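Side-chain contact in dihydrodipicolinate synthase (Oceanobacillus iheyensis HTE831, PDB 3D0C), which probably acts as a 4-hydroxy-tetrahydrodipicolinate synthase, a TIM-barrel lyase of the DapA family that works on pyruvate in lysine biosynthesis: residues Ile238-Val241 and Trp242-Val245. The protein carries 1 engineered substitution. Numbering follows the deposited sequence.
Sequences IWDV and WEDV
Trp239 and Trp242 meet one turn apart on a helix in a T-shaped (edge-to-face) pair. The edge of Trp239 is turned to the face of Trp242. The six-membered rings are 5.4 Å apart between centroids, with planes at 66°. Trp242 can be followed outward from CB, which lies 3.1 Å from Ile238 O. CG then runs anti to the backbone N (chi1 172°). The indole stands out from the helix, with its CE3 edge facing Trp239 O in the ring plane, 3.7 Å from CE3. CD2 and CE3 lie 4.0 and 3.9 Å from Trp239 CE3, which sits above one face of Trp242, toward the rim. On the five-membered ring, away from the CE3 edge, NE1 hydrogen-bonds Lys198 O, which probably helps hold the ring's rotation. The Trp242 backbone N bonds to Ile238 O at 3.0 Å. On the exposed side, Asp240 and Glu243 point the same way, with OD1 of Asp240 3.9 Å from OE1 of Glu243, probably repelling mildly. Asp244 turns elsewhere: its OD2 forms a salt bridge with Lys222 NZ, and its O accepts a hydrogen bond from Trp300 NE1 of helix 287-303. Both tryptophans pack on Pro201 of helix 196-206, and Trp239 also meets Phe202. Val241 rests on Leu226 of helix 220-232. Helix 235-257 follows the eight-stranded TIM barrel among the C-terminal helices, against the helices after barrel strands 190-193 and 210-213.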
loop_
_atom_site.group_PDB
_atom_site.type_symbol
_atom_site.label_atom_id
_atom_site.label_comp_id
_atom_site.label_asym_id
_atom_site.label_seq_id
_atom_site.Cartn_x
_atom_site.Cartn_y
_atom_site.Cartn_z
ATOM N N ILE A 238 3.477 35.133 3.090
ATOM C CA ILE A 238 3.270 33.764 2.628
ATOM C C ILE A 238 4.616 33.111 2.321
ATOM O O ILE A 238 4.940 32.038 2.838
ATOM C CB ILE A 238 2.399 33.743 1.357
ATOM C CG1 ILE A 238 0.966 34.158 1.700
ATOM C CG2 ILE A 238 2.439 32.363 0.725
ATOM C CD1 ILE A 238 0.049 34.299 0.487
ATOM N N TRP A 239 5.398 33.775 1.475
ATOM C CA TRP A 239 6.714 33.285 1.088
ATOM C C TRP A 239 7.685 33.210 2.268
ATOM O O TRP A 239 8.507 32.301 2.330
ATOM C CB TRP A 239 7.309 34.181 -0.007
ATOM C CG TRP A 239 6.586 34.114 -1.322
ATOM C CD1 TRP A 239 6.420 35.136 -2.216
ATOM C CD2 TRP A 239 5.958 32.963 -1.907
ATOM N NE1 TRP A 239 5.729 34.694 -3.321
ATOM C CE2 TRP A 239 5.436 33.364 -3.159
ATOM C CE3 TRP A 239 5.793 31.633 -1.501
ATOM C CZ2 TRP A 239 4.752 32.483 -4.003
ATOM C CZ3 TRP A 239 5.115 30.759 -2.339
ATOM C CH2 TRP A 239 4.606 31.187 -3.577
ATOM N N ASP A 240 7.612 34.162 3.196
ATOM C CA ASP A 240 8.511 34.138 4.355
ATOM C C ASP A 240 8.228 32.929 5.262
ATOM O O ASP A 240 9.157 32.236 5.680
ATOM C CB ASP A 240 8.377 35.429 5.175
ATOM C CG ASP A 240 9.112 36.612 4.549
ATOM O OD1 ASP A 240 9.938 36.420 3.624
ATOM O OD2 ASP A 240 8.865 37.749 4.996
ATOM N N VAL A 241 6.956 32.679 5.571
ATOM C CA VAL A 241 6.619 31.544 6.439
ATOM C C VAL A 241 6.958 30.250 5.718
ATOM O O VAL A 241 7.454 29.297 6.328
ATOM C CB VAL A 241 5.117 31.510 6.820
ATOM C CG1 VAL A 241 4.840 30.328 7.764
ATOM C CG2 VAL A 241 4.722 32.816 7.490
ATOM N N TRP A 242 6.692 30.244 4.415
ATOM C CA TRP A 242 6.954 29.104 3.544
ATOM C C TRP A 242 8.426 28.708 3.590
ATOM O O TRP A 242 8.753 27.541 3.809
ATOM C CB TRP A 242 6.547 29.463 2.109
ATOM C CG TRP A 242 6.935 28.471 1.065
ATOM C CD1 TRP A 242 6.368 27.250 0.831
ATOM C CD2 TRP A 242 7.962 28.629 0.085
ATOM N NE1 TRP A 242 6.977 26.641 -0.237
ATOM C CE2 TRP A 242 7.961 27.467 -0.716
ATOM C CE3 TRP A 242 8.885 29.644 -0.198
ATOM C CZ2 TRP A 242 8.846 27.291 -1.781
ATOM C CZ3 TRP A 242 9.767 29.468 -1.258
ATOM C CH2 TRP A 242 9.739 28.299 -2.035
ATOM N N GLU A 243 9.314 29.678 3.376
ATOM C CA GLU A 243 10.753 29.418 3.405
ATOM C C GLU A 243 11.188 28.900 4.769
ATOM O O GLU A 243 12.148 28.133 4.879
ATOM C CB GLU A 243 11.558 30.694 3.144
ATOM C CG GLU A 243 11.207 31.446 1.893
ATOM C CD GLU A 243 12.133 32.624 1.690
ATOM O OE1 GLU A 243 12.287 33.428 2.634
ATOM O OE2 GLU A 243 12.708 32.740 0.592
ATOM N N ASP A 244 10.483 29.347 5.803
ATOM C CA ASP A 244 10.793 28.977 7.180
ATOM C C ASP A 244 10.442 27.534 7.542
ATOM O O ASP A 244 11.147 26.908 8.335
ATOM C CB ASP A 244 10.080 29.940 8.141
ATOM C CG ASP A 244 10.527 29.769 9.588
ATOM O OD1 ASP A 244 11.746 29.851 9.848
ATOM O OD2 ASP A 244 9.658 29.564 10.465
ATOM N N VAL A 245 9.371 26.998 6.960
ATOM C CA VAL A 245 8.952 25.631 7.274
ATOM C C VAL A 245 9.370 24.569 6.258
ATOM O O VAL A 245 9.387 23.372 6.573
ATOM C CB VAL A 245 7.424 25.548 7.452
ATOM C CG1 VAL A 245 6.983 26.467 8.575
ATOM C CG2 VAL A 245 6.725 25.910 6.149
#